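Long-range contacts in cell division protein FtsZ 1 (Methanocaldococcus jannaschii, PDB 2VAP), which binds GTP and probably hydrolyses it, and probably polymerises in a GTP-dependent manner into the contractile ring formed at the future cell division site: residues Met170-Lys181 with Glu345-Arg353; His183-Pro191 with Met243-Ile251. All coordinates share one frame; numbering follows the deposited sequence.

Contact 1 of 2, residues Met170-Lys181 with Glu345-Arg353; sequences MKNAMEGLERLK and EFTDTGLKR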
loop_
_atom_site.group_PDB
_atom_site.type_symbol
_atom_site.label_atom_id
_atom_site.label_comp_id
_atom_site.label_asym_id
_atom_site.label_seq_id
_atom_site.Cartn_x
_atom_site.Cartn_y
_atom_site.Cartn_z
ATOM N N MET A 170 16.314 3.666 11.577
ATOM C CA MET A 170 15.399 4.780 11.313
ATOM C C MET A 170 16.013 5.819 10.372
ATOM O O MET A 170 15.338 6.301 9.459
ATOM C CB MET A 170 14.931 5.432 12.621
ATOM C CG MET A 170 13.912 6.562 12.441
ATOM S SD MET A 170 12.393 6.081 11.584
ATOM C CE MET A 170 11.506 5.250 12.899
ATOM N N LYS A 171 17.285 6.152 10.592
ATOM C CA LYS A 171 18.004 7.095 9.731
ATOM C C LYS A 171 18.044 6.595 8.287
ATOM O O LYS A 171 17.741 7.346 7.358
ATOM C CB LYS A 171 19.423 7.345 10.256
ATOM C CG LYS A 171 20.189 8.427 9.502
ATOM C CD LYS A 171 21.615 8.560 10.018
ATOM C CE LYS A 171 22.416 9.570 9.203
ATOM N NZ LYS A 171 21.953 10.972 9.410
ATOM N N ASN A 172 18.409 5.326 8.111
ATOM C CA ASN A 172 18.403 4.690 6.793
ATOM C C ASN A 172 17.014 4.705 6.153
ATOM O O ASN A 172 16.874 5.030 4.973
ATOM C CB ASN A 172 18.948 3.259 6.873
ATOM C CG ASN A 172 20.464 3.208 7.044
ATOM O OD1 ASN A 172 21.021 2.166 7.389
ATOM N ND2 ASN A 172 21.135 4.330 6.801
ATOM N N ALA A 173 15.996 4.372 6.946
ATOM C CA ALA A 173 14.605 4.369 6.484
ATOM C C ALA A 173 14.150 5.740 5.988
ATOM O O ALA A 173 13.497 5.845 4.949
ATOM C CB ALA A 173 13.683 3.884 7.591
ATOM N N MET A 174 14.503 6.782 6.738
ATOM C CA MET A 174 14.090 8.147 6.418
ATOM C C MET A 174 14.813 8.709 5.199
ATOM O O MET A 174 14.244 9.506 4.450
ATOM C CB MET A 174 14.269 9.066 7.630
ATOM C CG MET A 174 13.272 8.810 8.759
ATOM S SD MET A 174 11.538 8.912 8.256
ATOM C CE MET A 174 11.404 10.634 7.772
ATOM N N GLU A 175 16.062 8.287 5.000
ATOM C CA GLU A 175 16.806 8.632 3.789
ATOM C C GLU A 175 16.184 7.958 2.568
ATOM O O GLU A 175 16.094 8.561 1.497
ATOM C CB GLU A 175 18.285 8.255 3.925
ATOM C CG GLU A 175 19.076 9.174 4.853
ATOM C CD GLU A 175 20.538 8.775 5.002
ATOM O OE1 GLU A 175 20.921 7.673 4.552
ATOM O OE2 GLU A 175 21.307 9.572 5.579
ATOM N N GLY A 176 15.746 6.712 2.746
ATOM C CA GLY A 176 15.034 5.972 1.704
ATOM C C GLY A 176 13.674 6.565 1.387
ATOM O O GLY A 176 13.241 6.560 0.233
ATOM N N LEU A 177 13.001 7.077 2.417
ATOM C CA LEU A 177 11.702 7.728 2.258
ATOM C C LEU A 177 11.829 9.015 1.439
ATOM O O LEU A 177 10.951 9.334 0.633
ATOM C CB LEU A 177 11.079 8.019 3.628
ATOM C CG LEU A 177 9.588 8.361 3.715
ATOM C CD1 LEU A 177 8.711 7.164 3.363
ATOM C CD2 LEU A 177 9.255 8.865 5.110
ATOM N N GLU A 178 12.930 9.737 1.648
ATOM C CA GLU A 178 13.234 10.951 0.891
ATOM C C GLU A 178 13.480 10.639 -0.589
ATOM O O GLU A 178 13.035 11.383 -1.466
ATOM C CB GLU A 178 14.441 11.676 1.502
ATOM C CG GLU A 178 14.761 13.042 0.884
ATOM C CD GLU A 178 13.687 14.090 1.142
ATOM O OE1 GLU A 178 13.398 14.879 0.218
ATOM O OE2 GLU A 178 13.131 14.127 2.261
ATOM N N ARG A 179 14.183 9.538 -0.854
ATOM C CA ARG A 179 14.453 9.098 -2.225
ATOM C C ARG A 179 13.185 8.612 -2.933
ATOM O O ARG A 179 13.006 8.860 -4.127
ATOM C CB ARG A 179 15.530 8.009 -2.256
ATOM C CG ARG A 179 16.913 8.477 -1.812
ATOM C CD ARG A 179 18.001 7.467 -2.169
ATOM N NE ARG A 179 17.748 6.137 -1.615
ATOM C CZ ARG A 179 18.125 5.733 -0.404
ATOM N NH1 ARG A 179 18.780 6.550 0.410
ATOM N NH2 ARG A 179 17.842 4.500 -0.005
ATOM N N LEU A 180 12.317 7.924 -2.190
ATOM C CA LEU A 180 11.027 7.465 -2.714
ATOM C C LEU A 180 10.125 8.628 -3.118
ATOM O O LEU A 180 9.469 8.577 -4.160
ATOM C CB LEU A 180 10.299 6.583 -1.692
ATOM C CG LEU A 180 10.534 5.069 -1.697
ATOM C CD1 LEU A 180 9.879 4.440 -0.476
ATOM C CD2 LEU A 180 10.011 4.423 -2.977
ATOM N N LYS A 181 10.109 9.670 -2.288
ATOM C CA LYS A 181 9.296 10.868 -2.511
ATOM C C LYS A 181 9.577 11.521 -3.869
ATOM O O LYS A 181 8.691 12.134 -4.468
ATOM C CB LYS A 181 9.533 11.875 -1.380
ATOM C CG LYS A 181 8.539 13.033 -1.328
ATOM C CD LYS A 181 8.852 14.001 -0.192
ATOM C CE LYS A 181 9.984 14.957 -0.552
ATOM N NZ LYS A 181 10.271 15.915 0.552
ATOM N N GLU A 345 7.068 16.895 8.733
ATOM C CA GLU A 345 8.470 17.183 8.439
ATOM C C GLU A 345 9.301 15.900 8.515
ATOM O O GLU A 345 9.167 15.118 9.459
ATOM C CB GLU A 345 9.016 18.235 9.409
ATOM C CG GLU A 345 10.368 18.824 9.012
ATOM C CD GLU A 345 10.879 19.862 9.999
ATOM O OE1 GLU A 345 10.778 19.633 11.224
ATOM O OE2 GLU A 345 11.393 20.907 9.546
ATOM N N PHE A 346 10.148 15.695 7.509
ATOM C CA PHE A 346 11.047 14.545 7.450
ATOM C C PHE A 346 12.312 14.828 8.257
ATOM O O PHE A 346 13.050 15.766 7.951
ATOM C CB PHE A 346 11.429 14.243 5.993
ATOM C CG PHE A 346 10.366 13.513 5.202
ATOM C CD1 PHE A 346 9.014 13.621 5.524
ATOM C CD2 PHE A 346 10.727 12.741 4.100
ATOM C CE1 PHE A 346 8.045 12.951 4.779
ATOM C CE2 PHE A 346 9.766 12.073 3.347
ATOM C CZ PHE A 346 8.422 12.177 3.687
ATOM N N THR A 347 12.549 14.025 9.293
ATOM C CA THR A 347 13.770 14.136 10.102
ATOM C C THR A 347 14.507 12.797 10.145
ATOM O O THR A 347 13.968 11.775 9.718
ATOM C CB THR A 347 13.484 14.605 11.555
ATOM O OG1 THR A 347 12.814 13.567 12.282
ATOM C CG2 THR A 347 12.640 15.880 11.576
ATOM N N ASP A 348 15.732 12.808 10.668
ATOM C CA ASP A 348 16.541 11.592 10.795
ATOM C C ASP A 348 15.973 10.595 11.807
ATOM O O ASP A 348 16.292 9.405 11.757
ATOM C CB ASP A 348 17.989 11.943 11.163
ATOM C CG ASP A 348 18.751 12.589 10.015
ATOM O OD1 ASP A 348 18.395 12.356 8.838
ATOM O OD2 ASP A 348 19.718 13.328 10.293
ATOM N N THR A 349 15.134 11.086 12.718
ATOM C CA THR A 349 14.544 10.255 13.770
ATOM C C THR A 349 13.089 9.873 13.481
ATOM O O THR A 349 12.427 9.246 14.314
ATOM C CB THR A 349 14.637 10.937 15.159
ATOM O OG1 THR A 349 13.988 12.213 15.114
ATOM C CG2 THR A 349 16.092 11.118 15.577
ATOM N N GLY A 350 12.599 10.246 12.300
ATOM C CA GLY A 350 11.249 9.882 11.874
ATOM C C GLY A 350 10.401 11.050 11.409
ATOM O O GLY A 350 10.919 12.123 11.091
ATOM N N LEU A 351 9.088 10.832 11.369
ATOM C CA LEU A 351 8.140 11.853 10.929
ATOM C C LEU A 351 7.741 12.763 12.085
ATOM O O LEU A 351 7.329 12.292 13.148
ATOM C CB LEU A 351 6.895 11.205 10.308
ATOM C CG LEU A 351 7.090 10.231 9.140
ATOM C CD1 LEU A 351 5.811 9.449 8.879
ATOM C CD2 LEU A 351 7.556 10.942 7.875
ATOM N N LYS A 352 7.873 14.069 11.867
ATOM C CA LYS A 352 7.524 15.068 12.873
ATOM C C LYS A 352 6.310 15.875 12.424
ATOM O O LYS A 352 6.245 16.324 11.278
ATOM C CB LYS A 352 8.715 15.996 13.137
ATOM C CG LYS A 352 8.578 16.867 14.384
ATOM C CD LYS A 352 9.719 17.876 14.504
ATOM C CE LYS A 352 11.007 17.228 14.998
ATOM N NZ LYS A 352 12.115 18.216 15.119
ATOM N N ARG A 353 5.352 16.053 13.331
ATOM C CA ARG A 353 4.156 16.846 13.051
ATOM C C ARG A 353 4.485 18.338 13.025
ATOM O O ARG A 353 5.140 18.854 13.934
ATOM C CB ARG A 353 3.055 16.560 14.076
ATOM C CG ARG A 353 2.434 15.176 13.960
ATOM C CD ARG A 353 1.165 15.072 14.787
ATOM N NE ARG A 353 0.590 13.728 14.743
ATOM C CZ ARG A 353 -0.589 13.392 15.259
ATOM N NH1 ARG A 353 -1.346 14.298 15.864
ATOM N NH2 ARG A 353 -1.017 12.139 15.165
#

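Contact 2 of 2, residues His183-Pro191 with Met243-Ile251; sequences HTDTLVVIP and MNNGGLAMI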
loop_
_atom_site.group_PDB
_atom_site.type_symbol
_atom_site.label_atom_id
_atom_site.label_comp_id
_atom_site.label_asym_id
_atom_site.label_seq_id
_atom_site.Cartn_x
_atom_site.Cartn_y
_atom_site.Cartn_z
ATOM N N HIS A 183 10.220 9.942 -6.598
ATOM C CA HIS A 183 9.802 9.052 -7.684
ATOM C C HIS A 183 8.439 8.386 -7.465
ATOM O O HIS A 183 8.146 7.350 -8.069
ATOM C CB HIS A 183 10.866 7.972 -7.926
ATOM C CG HIS A 183 12.236 8.516 -8.190
ATOM N ND1 HIS A 183 12.588 9.099 -9.387
ATOM C CD2 HIS A 183 13.342 8.561 -7.409
ATOM C CE1 HIS A 183 13.851 9.483 -9.333
ATOM N NE2 HIS A 183 14.331 9.168 -8.143
ATOM N N THR A 184 7.611 8.971 -6.603
ATOM C CA THR A 184 6.260 8.452 -6.377
ATOM C C THR A 184 5.192 9.500 -6.661
ATOM O O THR A 184 5.439 10.703 -6.554
ATOM C CB THR A 184 6.061 7.921 -4.935
ATOM O OG1 THR A 184 6.440 8.930 -3.990
ATOM C CG2 THR A 184 6.877 6.653 -4.700
ATOM N N ASP A 185 4.007 9.023 -7.032
ATOM C CA ASP A 185 2.832 9.871 -7.196
ATOM C C ASP A 185 2.089 9.982 -5.866
ATOM O O ASP A 185 1.635 11.063 -5.485
ATOM C CB ASP A 185 1.927 9.314 -8.297
ATOM C CG ASP A 185 2.589 9.345 -9.666
ATOM O OD1 ASP A 185 3.188 10.384 -10.017
ATOM O OD2 ASP A 185 2.512 8.331 -10.390
ATOM N N THR A 186 1.973 8.852 -5.171
ATOM C CA THR A 186 1.497 8.811 -3.791
ATOM C C THR A 186 2.443 7.933 -2.978
ATOM O O THR A 186 2.806 6.833 -3.406
ATOM C CB THR A 186 0.049 8.276 -3.692
ATOM O OG1 THR A 186 -0.827 9.127 -4.437
ATOM C CG2 THR A 186 -0.429 8.238 -2.242
ATOM N N LEU A 187 2.849 8.440 -1.818
ATOM C CA LEU A 187 3.718 7.712 -0.904
ATOM C C LEU A 187 2.965 7.424 0.394
ATOM O O LEU A 187 2.815 8.301 1.250
ATOM C CB LEU A 187 5.008 8.506 -0.649
ATOM C CG LEU A 187 6.047 8.043 0.383
ATOM C CD1 LEU A 187 6.532 6.622 0.130
ATOM C CD2 LEU A 187 7.223 9.010 0.405
ATOM N N VAL A 188 2.470 6.195 0.514
ATOM C CA VAL A 188 1.740 5.768 1.701
ATOM C C VAL A 188 2.739 5.252 2.730
ATOM O O VAL A 188 3.433 4.261 2.490
ATOM C CB VAL A 188 0.691 4.671 1.378
ATOM C CG1 VAL A 188 -0.117 4.326 2.615
ATOM C CG2 VAL A 188 -0.233 5.113 0.245
ATOM N N VAL A 189 2.813 5.939 3.868
ATOM C CA VAL A 189 3.762 5.589 4.923
ATOM C C VAL A 189 3.048 5.075 6.177
ATOM O O VAL A 189 2.120 5.709 6.685
ATOM C CB VAL A 189 4.737 6.771 5.244
ATOM C CG1 VAL A 189 3.986 8.004 5.755
ATOM C CG2 VAL A 189 5.822 6.337 6.225
ATOM N N ILE A 190 3.487 3.911 6.651
ATOM C CA ILE A 190 2.944 3.294 7.859
ATOM C C ILE A 190 4.032 3.243 8.934
ATOM O O ILE A 190 4.997 2.492 8.803
ATOM C CB ILE A 190 2.410 1.862 7.581
ATOM C CG1 ILE A 190 1.353 1.883 6.470
ATOM C CG2 ILE A 190 1.847 1.233 8.860
ATOM C CD1 ILE A 190 1.132 0.535 5.795
ATOM N N PRO A 191 3.884 4.052 10.000
ATOM C CA PRO A 191 4.879 4.000 11.068
ATOM C C PRO A 191 4.622 2.819 12.005
ATOM O O PRO A 191 3.649 2.831 12.766
ATOM C CB PRO A 191 4.700 5.342 11.787
ATOM C CG PRO A 191 3.309 5.790 11.465
ATOM C CD PRO A 191 2.813 5.030 10.270
ATOM N N MET A 243 -4.754 10.017 -6.749
ATOM C CA MET A 243 -3.418 9.489 -6.460
ATOM C C MET A 243 -2.278 10.052 -7.319
ATOM O O MET A 243 -1.109 9.926 -6.943
ATOM C CB MET A 243 -3.420 7.954 -6.484
ATOM C CG MET A 243 -4.417 7.328 -5.511
ATOM S SD MET A 243 -4.066 5.607 -5.110
ATOM C CE MET A 243 -2.909 5.803 -3.759
ATOM N N ASN A 244 -2.614 10.666 -8.456
ATOM C CA ASN A 244 -1.614 11.281 -9.346
ATOM C C ASN A 244 -0.689 12.267 -8.638
ATOM O O ASN A 244 0.522 12.273 -8.872
ATOM C CB ASN A 244 -2.282 11.979 -10.537
ATOM C CG ASN A 244 -2.321 11.113 -11.787
ATOM O OD1 ASN A 244 -1.610 10.113 -11.895
ATOM N ND2 ASN A 244 -3.151 11.507 -12.747
ATOM N N ASN A 245 -1.277 13.104 -7.788
ATOM C CA ASN A 245 -0.524 14.044 -6.965
ATOM C C ASN A 245 -0.920 13.907 -5.495
ATOM O O ASN A 245 -1.169 14.899 -4.805
ATOM C CB ASN A 245 -0.720 15.479 -7.468
ATOM C CG ASN A 245 -0.117 15.705 -8.846
ATOM O OD1 ASN A 245 -0.818 16.078 -9.787
ATOM N ND2 ASN A 245 1.188 15.476 -8.971
ATOM N N GLY A 246 -0.971 12.660 -5.031
ATOM C CA GLY A 246 -1.363 12.345 -3.658
ATOM C C GLY A 246 -0.334 12.731 -2.612
ATOM O O GLY A 246 -0.663 12.855 -1.431
ATOM N N GLY A 247 0.913 12.912 -3.047
ATOM C CA GLY A 247 2.001 13.325 -2.162
ATOM C C GLY A 247 2.263 12.313 -1.065
ATOM O O GLY A 247 2.474 11.133 -1.341
ATOM N N LEU A 248 2.244 12.782 0.179
ATOM C CA LEU A 248 2.386 11.906 1.336
ATOM C C LEU A 248 1.015 11.440 1.811
ATOM O O LEU A 248 0.071 12.232 1.883
ATOM C CB LEU A 248 3.137 12.614 2.469
ATOM C CG LEU A 248 3.613 11.763 3.652
ATOM C CD1 LEU A 248 4.763 10.841 3.257
ATOM C CD2 LEU A 248 4.023 12.653 4.811
ATOM N N ALA A 249 0.914 10.151 2.123
ATOM C CA ALA A 249 -0.339 9.552 2.567
ATOM C C ALA A 249 -0.140 8.670 3.794
ATOM O O ALA A 249 0.942 8.119 4.007
ATOM C CB ALA A 249 -0.976 8.755 1.438
ATOM N N MET A 250 -1.192 8.556 4.601
ATOM C CA MET A 250 -1.200 7.672 5.766
ATOM C C MET A 250 -2.526 6.923 5.840
ATOM O O MET A 250 -3.519 7.346 5.239
ATOM C CB MET A 250 -0.949 8.459 7.055
ATOM C CG MET A 250 0.473 8.981 7.191
ATOM S SD MET A 250 0.717 9.958 8.683
ATOM C CE MET A 250 2.320 10.680 8.350
ATOM N N ILE A 251 -2.541 5.811 6.572
ATOM C CA ILE A 251 -3.728 4.958 6.637
ATOM C C ILE A 251 -4.385 4.918 8.014
ATOM O O ILE A 251 -3.744 5.175 9.036
ATOM C CB ILE A 251 -3.446 3.501 6.153
ATOM C CG1 ILE A 251 -2.561 2.741 7.153
ATOM C CG2 ILE A 251 -2.845 3.504 4.748
ATOM C CD1 ILE A 251 -2.531 1.231 6.939
HETATM O O HOH W 1 4.466 10.822 -3.512
HETATM O O HOH W 2 1.505 9.216 -12.755
HETATM O O HOH W 3 3.155 13.075 -9.282
HETATM O O HOH W 4 -0.214 5.204 8.157
#

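Contact 1 of 2, residues Met170-Lys181 with Glu345-Arg353
A C-terminal beta hairpin, strands 344-347 and 350-353, lies against helix 167-181 of the GTPase domain, with Phe346 and Met174 the largest contributors. Leu177 CD2 sits over one face of the Phe346 ring, 4.0 Å from its centroid, a CH-pi contact in which the two side chains meet at about a right angle. Glu178 comes at the ring obliquely, OE2 lying 3.3 Å from Phe346 CD2 with the carboxylate plane steeply turned against it. Lys181, in a weak salt bridge with Glu178, stands with NZ 5.0 Å from the ring centroid, at most a faint cation-pi attraction. Met174 folds against the turn, CG 3.2 Å from Thr347 O. Bends at chi2 (-56°) and chi3 (-64°) turn its thioether back, so that SD lies by Gly350 CA and CE reaches both Phe346 CG and, at 3.9 Å, Leu351 CD2. With an alanine in place of Phe346, Leu177 CD2 and Met174 CE would probably lose the ring they pack on, opening a gap between helix and hairpin. Farther toward the N-terminus of the helix, Met170 CG packs 3.6 Å from Thr349 C, and at the solvent-exposed edge Lys171 NZ faces Asp348 OD2 at 3.4 Å in a long salt bridge, the two side chains running side by side. The turn is tied from within, Thr347 OG1 donating to Gly350 O at 2.7 Å while Thr347 N reaches the same oxygen from the opposite face of its plane. This is a beta hairpin with a two-residue loop, Asp348-Thr349, formed by a type I turn and laid across an amphipathic helix.

Contact 2 of 2, residues His183-Pro191 with Met243-Ile251
Thr186 and Met243 meet where the last strand of the GTPase-domain sheet comes alongside the segment leading into the C-terminal domain. From Thr186 CB, 3.9 Å from Met243 CE, the side chain forks. The OG1 branch gives its proton to Met243 O at 2.6 Å, in the carbonyl plane and on a lone pair; the methyl CG2 lies between Ala249 CB and Met243 CE, 3.8 Å from each. With OG1 anti to its own carbonyl carbon (chi1 -60°), the hydroxyl faces the end of helix 236-243. Gly246 passes close by, and a CB there would run into that hydroxyl.

Beyond this point the chains pair as parallel strands. Leu187 N points almost straight down the carbonyl of Gly247, Leu187 O takes Ala249 N, and Val189 N closes on Ala249 O at 2.9 Å. The strands then splay, and a water bridges Val189 O to Ile251 N. Apolar contacts flank the end of the ladder, Val188 CG1 touching Ile251 CG2 at 3.6 Å and, beyond it, Ile190 CD1 meeting Ile251 CD1. At the other end Asp185, salt-bridged to Lys148, reaches Asn244 O through a water held by its OD1.

The chemistry is thus mainly that of backbone pairing, sealed by aliphatic side chains and one buried threonine hydroxyl, which is consistent with a firm join between the GTPase and C-terminal domains.

How the contacts relate
Contact 2 is the core join, its centre about 9 Å from the centre of the chain, whereas contact 1, its centre about 18 Å from that point, is only partly buried. Their chemistry follows: contact 2 relies on strand pairing and aliphatic packing, contact 1 on helix side chains against the hairpin's side chains and turn backbone, with one salt bridge across its exposed side. Helix 167-181 leads into strand 186-191, so both contacts bind consecutive elements of the GTPase domain to later parts of the chain, contact 2 nested within the loop that contact 1 closes. Their centres lie about 13 Å apart, yet they touch: Leu351 CD1 packs 3.7 Å from Met250 CE, Phe346 CZ 3.9 Å from Leu248 CD1.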